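Local structure of ureidoglycolate hydrolase (Arabidopsis thaliana, 4PXE) at residues L118-L129 and S421-D430; M389-Y397 and S408-V419. The protein hydrolyses (S)-ureidoglycolate to glyoxylate, ammonium and carbon dioxide in purine breakdown, as a manganese-dependent homodimeric enzyme of the peptidase M20 family. One frame throughout, in Å; residues are numbered along the deposited sequence.

Interaction 1 of 2, residues L118-L129 and S421-D430; sequences LKRSGFKPKRSL and SLTLAKLSLD
Ser428 OG is gripped by two neighbouring backbone groups: it donates to Arg127 O at 2.7 Å, in the carbonyl plane on a lone pair, and takes a weak, bent bond from Lys126 N. With chi1 at 174° the hydroxyl swings opposite its own backbone N, which carries it out from the last helical turn to the loop. The same residue's backbone oxygen, Ser428 O, accepts from Arg127 N at 3.0 Å and 172°, a straight bond whose donor lies tilted from the carbonyl plane. The extended Arg127 side chain then runs on to the C-terminus, where NH2 forms a salt bridge with Asp430 OXT (3.2 Å), its hydrogen bond weak; the model sets NH1 too close to Asp430 O, so that approach is doubtful. Phe202 makes a cation-pi contact with the same arginine.

Further back, the loop follows a Schellman motif at Gly122 that closes helix 105-120. Phe123 lays its ring against helix 410-429, with Ala425 CB over one face, 3.9 Å from the centroid as a CH-pi contact, while Leu429 CD1 sits at the edge, 4.0 Å from CE1. Were the ring replaced by an alanine here, a gap would probably open above Ala425 and leave Leu429 CD1 without the ring edge it rests against. Leu118 CD2 packs 4.1 Å from Ala425 CB, and Leu129 CD2, on strand 129-133, lies 4.2 Å from Leu424 CB. Polar bonds gathered at Ser428 and the chain end, beside a mainly apolar patch, tie the last helix of the chain to the helix-to-strand connection 121-128.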
loop_
_atom_site.group_PDB
_atom_site.type_symbol
_atom_site.label_atom_id
_atom_site.label_comp_id
_atom_site.label_asym_id
_atom_site.label_seq_id
_atom_site.Cartn_x
_atom_site.Cartn_y
_atom_site.Cartn_z
ATOM N N LEU A 118 -30.186 33.410 11.846
ATOM C CA LEU A 118 -30.656 34.027 13.081
ATOM C C LEU A 118 -30.425 35.536 13.085
ATOM O O LEU A 118 -31.283 36.309 13.539
ATOM C CB LEU A 118 -29.965 33.385 14.282
ATOM C CG LEU A 118 -30.472 31.986 14.638
ATOM C CD1 LEU A 118 -29.615 31.387 15.754
ATOM C CD2 LEU A 118 -31.953 32.009 15.025
ATOM N N LYS A 119 -29.278 35.963 12.570
ATOM C CA LYS A 119 -28.994 37.394 12.477
ATOM C C LYS A 119 -29.964 38.101 11.523
ATOM O O LYS A 119 -30.446 39.193 11.840
ATOM C CB LYS A 119 -27.529 37.658 12.103
ATOM C CG LYS A 119 -26.563 37.332 13.235
ATOM C CD LYS A 119 -25.173 37.918 13.012
ATOM C CE LYS A 119 -24.304 37.745 14.261
ATOM N NZ LYS A 119 -23.002 38.472 14.175
ATOM N N ARG A 120 -30.269 37.490 10.379
ATOM C CA ARG A 120 -31.228 38.088 9.440
ATOM C C ARG A 120 -32.607 38.242 10.075
ATOM O O ARG A 120 -33.362 39.162 9.731
ATOM C CB ARG A 120 -31.337 37.289 8.137
ATOM C CG ARG A 120 -30.180 37.507 7.186
ATOM C CD ARG A 120 -30.437 36.915 5.799
ATOM N NE ARG A 120 -30.602 35.458 5.782
ATOM C CZ ARG A 120 -29.607 34.590 5.625
ATOM N NH1 ARG A 120 -28.355 35.013 5.504
ATOM N NH2 ARG A 120 -29.865 33.287 5.598
ATOM N N SER A 121 -32.935 37.347 11.004
ATOM C CA SER A 121 -34.218 37.386 11.697
ATOM C C SER A 121 -34.225 38.295 12.934
ATOM O O SER A 121 -35.250 38.413 13.615
ATOM C CB SER A 121 -34.659 35.975 12.078
ATOM O OG SER A 121 -35.106 35.277 10.929
ATOM N N GLY A 122 -33.089 38.924 13.221
ATOM C CA GLY A 122 -32.969 39.825 14.360
ATOM C C GLY A 122 -32.982 39.147 15.719
ATOM O O GLY A 122 -33.348 39.748 16.732
ATOM N N PHE A 123 -32.580 37.883 15.753
ATOM C CA PHE A 123 -32.550 37.154 17.008
ATOM C C PHE A 123 -31.512 37.743 17.957
ATOM O O PHE A 123 -30.417 38.126 17.538
ATOM C CB PHE A 123 -32.263 35.663 16.774
ATOM C CG PHE A 123 -32.138 34.876 18.043
ATOM C CD1 PHE A 123 -33.238 34.692 18.872
ATOM C CD2 PHE A 123 -30.917 34.348 18.429
ATOM C CE1 PHE A 123 -33.125 33.985 20.052
ATOM C CE2 PHE A 123 -30.799 33.630 19.607
ATOM C CZ PHE A 123 -31.904 33.454 20.420
ATOM N N LYS A 124 -31.877 37.823 19.233
ATOM C CA LYS A 124 -30.994 38.350 20.265
ATOM C C LYS A 124 -30.690 37.266 21.301
ATOM O O LYS A 124 -31.488 37.035 22.199
ATOM C CB LYS A 124 -31.653 39.556 20.946
ATOM C CG LYS A 124 -31.837 40.755 20.018
ATOM C CD LYS A 124 -30.497 41.396 19.675
ATOM C CE LYS A 124 -30.667 42.717 18.919
ATOM N NZ LYS A 124 -31.123 42.528 17.505
ATOM N N PRO A 125 -29.535 36.588 21.167
ATOM C CA PRO A 125 -29.233 35.504 22.110
ATOM C C PRO A 125 -29.031 35.982 23.552
ATOM O O PRO A 125 -28.484 37.065 23.774
ATOM C CB PRO A 125 -27.935 34.898 21.551
ATOM C CG PRO A 125 -27.331 35.961 20.718
ATOM C CD PRO A 125 -28.467 36.788 20.176
ATOM N N LYS A 126 -29.486 35.175 24.507
ATOM C CA LYS A 126 -29.170 35.388 25.914
ATOM C C LYS A 126 -27.824 34.721 26.191
ATOM O O LYS A 126 -26.810 35.397 26.370
ATOM C CB LYS A 126 -30.264 34.817 26.812
ATOM C CG LYS A 126 -30.041 35.118 28.283
ATOM C CD LYS A 126 -31.124 34.519 29.155
ATOM C CE LYS A 126 -30.925 33.026 29.319
ATOM N NZ LYS A 126 -31.869 32.459 30.321
ATOM N N ARG A 127 -27.805 33.389 26.202
ATOM C CA ARG A 127 -26.545 32.657 26.171
ATOM C C ARG A 127 -25.873 32.852 24.826
ATOM O O ARG A 127 -26.544 32.874 23.790
ATOM C CB ARG A 127 -26.784 31.162 26.362
ATOM C CG ARG A 127 -27.337 30.816 27.704
ATOM C CD ARG A 127 -27.468 29.327 27.847
ATOM N NE ARG A 127 -27.876 28.998 29.204
ATOM C CZ ARG A 127 -29.129 29.050 29.609
ATOM N NH1 ARG A 127 -30.056 29.424 28.742
ATOM N NH2 ARG A 127 -29.450 28.742 30.862
ATOM N N SER A 128 -24.549 32.974 24.837
ATOM C CA SER A 128 -23.788 33.084 23.604
ATOM C C SER A 128 -23.967 31.822 22.786
ATOM O O SER A 128 -24.283 30.759 23.327
ATOM C CB SER A 128 -22.303 33.280 23.903
ATOM O OG SER A 128 -22.108 34.487 24.629
ATOM N N LEU A 129 -23.778 31.956 21.481
ATOM C CA LEU A 129 -23.714 30.797 20.603
ATOM C C LEU A 129 -22.287 30.651 20.110
ATOM O O LEU A 129 -21.641 31.641 19.770
ATOM C CB LEU A 129 -24.677 30.969 19.425
ATOM C CG LEU A 129 -26.138 31.273 19.765
ATOM C CD1 LEU A 129 -26.941 31.393 18.482
ATOM C CD2 LEU A 129 -26.726 30.206 20.679
ATOM N N SER A 421 -30.869 26.358 13.709
ATOM C CA SER A 421 -31.083 27.750 14.099
ATOM C C SER A 421 -32.096 27.868 15.230
ATOM O O SER A 421 -31.871 28.565 16.231
ATOM C CB SER A 421 -31.590 28.556 12.908
ATOM O OG SER A 421 -30.619 28.647 11.880
ATOM N N LEU A 422 -33.228 27.200 15.060
ATOM C CA LEU A 422 -34.327 27.343 16.007
ATOM C C LEU A 422 -34.004 26.642 17.322
ATOM O O LEU A 422 -34.359 27.133 18.393
ATOM C CB LEU A 422 -35.621 26.803 15.386
ATOM C CG LEU A 422 -36.916 27.052 16.158
ATOM C CD1 LEU A 422 -37.066 28.531 16.557
ATOM C CD2 LEU A 422 -38.081 26.600 15.308
ATOM N N THR A 423 -33.318 25.507 17.255
ATOM C CA THR A 423 -32.912 24.809 18.474
ATOM C C THR A 423 -31.860 25.614 19.247
ATOM O O THR A 423 -31.943 25.725 20.475
ATOM C CB THR A 423 -32.373 23.385 18.170
ATOM O OG1 THR A 423 -33.350 22.647 17.420
ATOM C CG2 THR A 423 -32.092 22.637 19.466
ATOM N N LEU A 424 -30.894 26.198 18.542
ATOM C CA LEU A 424 -29.900 27.081 19.166
ATOM C C LEU A 424 -30.593 28.236 19.877
ATOM O O LEU A 424 -30.223 28.591 20.999
ATOM C CB LEU A 424 -28.947 27.653 18.113
ATOM C CG LEU A 424 -27.889 26.712 17.536
ATOM C CD1 LEU A 424 -27.217 27.382 16.351
ATOM C CD2 LEU A 424 -26.861 26.320 18.593
ATOM N N ALA A 425 -31.565 28.833 19.195
ATOM C CA ALA A 425 -32.292 29.987 19.716
ATOM C C ALA A 425 -33.037 29.607 20.985
ATOM O O ALA A 425 -32.977 30.328 21.993
ATOM C CB ALA A 425 -33.264 30.503 18.663
ATOM N N LYS A 426 -33.748 28.482 20.939
ATOM C CA LYS A 426 -34.511 28.025 22.099
ATOM C C LYS A 426 -33.600 27.759 23.291
ATOM O O LYS A 426 -33.897 28.164 24.419
ATOM C CB LYS A 426 -35.328 26.779 21.763
ATOM C CG LYS A 426 -36.462 27.018 20.785
ATOM C CD LYS A 426 -37.175 25.713 20.450
ATOM C CE LYS A 426 -38.364 25.959 19.531
ATOM N NZ LYS A 426 -39.376 26.878 20.131
ATOM N N LEU A 427 -32.488 27.085 23.052
ATOM C CA LEU A 427 -31.547 26.786 24.123
ATOM C C LEU A 427 -30.880 28.047 24.671
ATOM O O LEU A 427 -30.627 28.145 25.873
ATOM C CB LEU A 427 -30.507 25.775 23.644
ATOM C CG LEU A 427 -31.099 24.389 23.391
ATOM C CD1 LEU A 427 -30.089 23.485 22.700
ATOM C CD2 LEU A 427 -31.575 23.765 24.701
ATOM N N SER A 428 -30.591 29.005 23.794
ATOM C CA SER A 428 -29.956 30.257 24.209
ATOM C C SER A 428 -30.808 31.004 25.237
ATOM O O SER A 428 -30.277 31.640 26.150
ATOM C CB SER A 428 -29.674 31.158 23.005
ATOM O OG SER A 428 -29.189 32.435 23.415
ATOM N N LEU A 429 -32.124 30.897 25.101
ATOM C CA LEU A 429 -33.038 31.629 25.976
ATOM C C LEU A 429 -33.449 30.838 27.222
ATOM O O LEU A 429 -34.096 31.388 28.121
ATOM C CB LEU A 429 -34.278 32.062 25.186
ATOM C CG LEU A 429 -34.031 32.931 23.948
ATOM C CD1 LEU A 429 -35.351 33.411 23.352
ATOM C CD2 LEU A 429 -33.117 34.112 24.260
ATOM N N ASP A 430 -33.063 29.568 27.293
ATOM C CA ASP A 430 -33.476 28.696 28.396
ATOM C C ASP A 430 -32.640 28.898 29.654
ATOM O O ASP A 430 -32.007 29.944 29.824
ATOM C CB ASP A 430 -33.416 27.226 27.983
ATOM C CG ASP A 430 -34.664 26.471 28.373
ATOM O OD1 ASP A 430 -35.767 27.032 28.192
ATOM O OD2 ASP A 430 -34.545 25.331 28.869
ATOM O OXT ASP A 430 -32.549 28.019 30.518
#

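Interaction 2 of 2, residues M389-Y397 and S408-V419; sequences MGMIFIPCY and SSPEDMANGVKV
Ile394 reaches from the end of its strand into the start of helix 410-429 and Ser408 just ahead of it, and each of its side-chain carbons meets something. CB lies 3.8 Å from Asp412 O. From it CG2 goes straight to the helix backbone, 3.4 Å from that same carbonyl oxygen and 3.5 Å from Gly416 CA; a side chain at Gly416 would collide with this methyl, consistent with the lack of a CB letting the helix come this near. The other branch takes the cramped place between backbone N and carbonyl carbon (chi1 60°), which puts CG1 by Ser408 and brings the CD1 tip against Ser408 OG at 3.3 Å and Met413 CG at 3.9 Å.

This is the C-terminal helix of the M20 catalytic domain packing on a strand of its sheet: strand 389-394 pairs with strand 201-209, and the short axes run nearly antiparallel at 161°, 8.3 Å apart. Two residues earlier, Ile392 CD1 meets Val419 CG1 obliquely at 3.7 Å. Beyond the strand, Pro395 lays its ring carbons beside the Asp412 carboxylate, while its carbonyl oxygen accepts from Ser408 OG at 2.9 Å, with the donor nearly on the line of the C=O. Ser409 caps the helix, its OG accepting from Asp412 N. Val106 of helix 105-120 touches both Ile394 and Met413.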
loop_
_atom_site.group_PDB
_atom_site.type_symbol
_atom_site.label_atom_id
_atom_site.label_comp_id
_atom_site.label_asym_id
_atom_site.label_seq_id
_atom_site.Cartn_x
_atom_site.Cartn_y
_atom_site.Cartn_z
ATOM N N MET A 389 -25.798 16.732 25.010
ATOM C CA MET A 389 -25.538 16.639 23.579
ATOM C C MET A 389 -26.783 16.228 22.809
ATOM O O MET A 389 -27.645 15.517 23.323
ATOM C CB MET A 389 -24.406 15.620 23.356
ATOM C CG MET A 389 -24.115 15.225 21.894
ATOM S SD MET A 389 -25.211 13.948 21.228
ATOM C CE MET A 389 -24.673 12.485 22.122
ATOM N N GLY A 390 -26.861 16.656 21.554
ATOM C CA GLY A 390 -27.836 16.098 20.637
ATOM C C GLY A 390 -27.331 16.233 19.220
ATOM O O GLY A 390 -26.401 17.008 18.964
ATOM N N MET A 391 -27.948 15.496 18.303
ATOM C CA MET A 391 -27.620 15.613 16.883
ATOM C C MET A 391 -28.884 15.726 16.053
ATOM O O MET A 391 -29.890 15.079 16.342
ATOM C CB MET A 391 -26.814 14.410 16.376
ATOM C CG MET A 391 -25.490 14.170 17.080
ATOM S SD MET A 391 -24.514 12.921 16.196
ATOM C CE MET A 391 -24.140 13.845 14.702
ATOM N N ILE A 392 -28.803 16.529 14.997
ATOM C CA ILE A 392 -29.846 16.623 13.986
ATOM C C ILE A 392 -29.325 15.925 12.726
ATOM O O ILE A 392 -28.309 16.346 12.173
ATOM C CB ILE A 392 -30.089 18.093 13.631
ATOM C CG1 ILE A 392 -30.519 18.897 14.868
ATOM C CG2 ILE A 392 -31.155 18.230 12.541
ATOM C CD1 ILE A 392 -30.376 20.374 14.674
ATOM N N PHE A 393 -30.009 14.871 12.286
ATOM C CA PHE A 393 -29.718 14.223 11.001
ATOM C C PHE A 393 -30.598 14.795 9.888
ATOM O O PHE A 393 -31.791 15.068 10.096
ATOM C CB PHE A 393 -30.001 12.720 11.068
ATOM C CG PHE A 393 -28.873 11.876 11.616
ATOM C CD1 PHE A 393 -27.587 12.383 11.835
ATOM C CD2 PHE A 393 -29.121 10.540 11.881
ATOM C CE1 PHE A 393 -26.574 11.529 12.324
ATOM C CE2 PHE A 393 -28.122 9.704 12.356
ATOM C CZ PHE A 393 -26.858 10.205 12.577
ATOM N N ILE A 394 -30.004 14.952 8.710
ATOM C CA ILE A 394 -30.764 15.224 7.494
ATOM C C ILE A 394 -30.617 14.035 6.536
ATOM O O ILE A 394 -29.681 13.240 6.646
ATOM C CB ILE A 394 -30.314 16.526 6.801
ATOM C CG1 ILE A 394 -28.838 16.444 6.400
ATOM C CG2 ILE A 394 -30.589 17.736 7.686
ATOM C CD1 ILE A 394 -28.381 17.674 5.610
ATOM N N PRO A 395 -31.556 13.883 5.594
ATOM C CA PRO A 395 -31.465 12.749 4.670
ATOM C C PRO A 395 -30.250 12.827 3.767
ATOM O O PRO A 395 -29.702 13.909 3.540
ATOM C CB PRO A 395 -32.730 12.889 3.816
ATOM C CG PRO A 395 -33.659 13.741 4.639
ATOM C CD PRO A 395 -32.773 14.690 5.373
ATOM N N CYS A 396 -29.822 11.672 3.280
ATOM C CA CYS A 396 -28.834 11.660 2.219
ATOM C C CYS A 396 -29.169 10.546 1.248
ATOM O O CYS A 396 -29.786 9.543 1.617
ATOM C CB CYS A 396 -27.394 11.573 2.759
ATOM S SG CYS A 396 -27.001 10.071 3.671
ATOM N N TYR A 397 -28.765 10.760 0.003
ATOM C CA TYR A 397 -29.134 9.916 -1.112
ATOM C C TYR A 397 -28.658 8.487 -0.900
ATOM O O TYR A 397 -27.452 8.230 -0.805
ATOM C CB TYR A 397 -28.523 10.496 -2.386
ATOM C CG TYR A 397 -28.907 9.752 -3.637
ATOM C CD1 TYR A 397 -30.240 9.501 -3.936
ATOM C CD2 TYR A 397 -27.943 9.323 -4.535
ATOM C CE1 TYR A 397 -30.598 8.812 -5.089
ATOM C CE2 TYR A 397 -28.297 8.641 -5.692
ATOM C CZ TYR A 397 -29.627 8.406 -5.963
ATOM O OH TYR A 397 -29.989 7.718 -7.103
ATOM N N SER A 408 -26.547 15.216 -0.284
ATOM C CA SER A 408 -27.736 15.732 0.391
ATOM C C SER A 408 -28.193 16.966 -0.399
ATOM O O SER A 408 -27.368 17.762 -0.850
ATOM C CB SER A 408 -27.422 16.081 1.845
ATOM O OG SER A 408 -28.610 16.393 2.548
ATOM N N SER A 409 -29.498 17.125 -0.591
ATOM C CA SER A 409 -29.997 18.207 -1.442
ATOM C C SER A 409 -29.908 19.560 -0.746
ATOM O O SER A 409 -29.813 19.627 0.478
ATOM C CB SER A 409 -31.450 17.935 -1.848
ATOM O OG SER A 409 -32.306 18.060 -0.727
ATOM N N PRO A 410 -29.938 20.652 -1.526
ATOM C CA PRO A 410 -30.000 21.988 -0.929
ATOM C C PRO A 410 -31.179 22.138 0.031
ATOM O O PRO A 410 -31.019 22.765 1.082
ATOM C CB PRO A 410 -30.121 22.909 -2.154
ATOM C CG PRO A 410 -29.359 22.154 -3.214
ATOM C CD PRO A 410 -29.719 20.707 -2.985
ATOM N N GLU A 411 -32.328 21.550 -0.294
ATOM C CA GLU A 411 -33.477 21.623 0.613
ATOM C C GLU A 411 -33.232 20.840 1.894
ATOM O O GLU A 411 -33.570 21.307 2.988
ATOM C CB GLU A 411 -34.747 21.095 -0.042
ATOM C CG GLU A 411 -35.959 21.424 0.789
ATOM C CD GLU A 411 -37.016 20.358 0.746
ATOM O OE1 GLU A 411 -36.845 19.345 0.023
ATOM O OE2 GLU A 411 -38.032 20.546 1.443
ATOM N N ASP A 412 -32.670 19.645 1.769
ATOM C CA ASP A 412 -32.389 18.865 2.966
ATOM C C ASP A 412 -31.448 19.594 3.906
ATOM O O ASP A 412 -31.675 19.617 5.119
ATOM C CB ASP A 412 -31.907 17.468 2.607
ATOM C CG ASP A 412 -33.067 16.554 2.231
ATOM O OD1 ASP A 412 -34.201 16.814 2.697
ATOM O OD2 ASP A 412 -32.872 15.589 1.485
ATOM N N MET A 413 -30.411 20.217 3.355
ATOM C CA MET A 413 -29.489 20.993 4.169
ATOM C C MET A 413 -30.173 22.204 4.791
ATOM O O MET A 413 -29.988 22.475 5.979
ATOM C CB MET A 413 -28.269 21.419 3.354
ATOM C CG MET A 413 -27.417 20.244 2.897
ATOM S SD MET A 413 -25.862 20.748 2.110
ATOM C CE MET A 413 -26.472 21.464 0.577
ATOM N N ALA A 414 -30.949 22.940 3.996
ATOM C CA ALA A 414 -31.638 24.120 4.503
ATOM C C ALA A 414 -32.576 23.764 5.648
ATOM O O ALA A 414 -32.654 24.504 6.631
ATOM C CB ALA A 414 -32.396 24.810 3.377
ATOM N N ASN A 415 -33.293 22.646 5.536
ATOM C CA ASN A 415 -34.189 22.227 6.625
ATOM C C ASN A 415 -33.414 21.905 7.903
ATOM O O ASN A 415 -33.825 22.285 9.010
ATOM C CB ASN A 415 -35.037 21.022 6.213
ATOM C CG ASN A 415 -36.118 21.394 5.238
ATOM O OD1 ASN A 415 -36.482 22.558 5.123
ATOM N ND2 ASN A 415 -36.648 20.401 4.534
ATOM N N GLY A 416 -32.289 21.213 7.755
ATOM C CA GLY A 416 -31.403 20.954 8.876
ATOM C C GLY A 416 -30.895 22.239 9.502
ATOM O O GLY A 416 -30.847 22.367 10.725
ATOM N N VAL A 417 -30.508 23.199 8.665
ATOM C CA VAL A 417 -30.051 24.500 9.145
ATOM C C VAL A 417 -31.155 25.230 9.913
ATOM O O VAL A 417 -30.894 25.833 10.961
ATOM C CB VAL A 417 -29.512 25.378 7.986
ATOM C CG1 VAL A 417 -29.301 26.823 8.442
ATOM C CG2 VAL A 417 -28.205 24.793 7.435
ATOM N N LYS A 418 -32.389 25.160 9.426
ATOM C CA LYS A 418 -33.491 25.807 10.132
ATOM C C LYS A 418 -33.724 25.181 11.496
ATOM O O LYS A 418 -33.926 25.905 12.475
ATOM C CB LYS A 418 -34.775 25.753 9.307
ATOM C CG LYS A 418 -34.763 26.642 8.078
ATOM C CD LYS A 418 -36.029 26.424 7.272
ATOM C CE LYS A 418 -36.036 27.268 6.021
ATOM N NZ LYS A 418 -37.138 26.864 5.108
ATOM N N VAL A 419 -33.710 23.854 11.570
ATOM C CA VAL A 419 -33.865 23.184 12.858
ATOM C C VAL A 419 -32.714 23.546 13.795
ATOM O O VAL A 419 -32.924 23.813 14.980
ATOM C CB VAL A 419 -33.981 21.660 12.694
ATOM C CG1 VAL A 419 -33.967 20.960 14.064
ATOM C CG2 VAL A 419 -35.240 21.308 11.915
#

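How the interactions relate
Both interactions draw on helix 410-429, whose first part packs on strand 389-394 in interaction 2 and whose last turns meet the connection after helix 105-120 in interaction 1. Their centres lie 18 Å apart, and both segments of interaction 2 fall between those of interaction 1 in the sequence. Helix 105-120 also links them, since it supplies Leu118 to interaction 1 and packs against interaction 2 as well. Interaction 1 lies away from the annotated sites. Interaction 2 lies nearer the metal centre: the Ile394 side chain is about 7 Å from that of the manganese ligand His208 and about 11 Å from a bound manganese, while the Ser408 side chain is about 4 Å from that of substrate-binding Ile209.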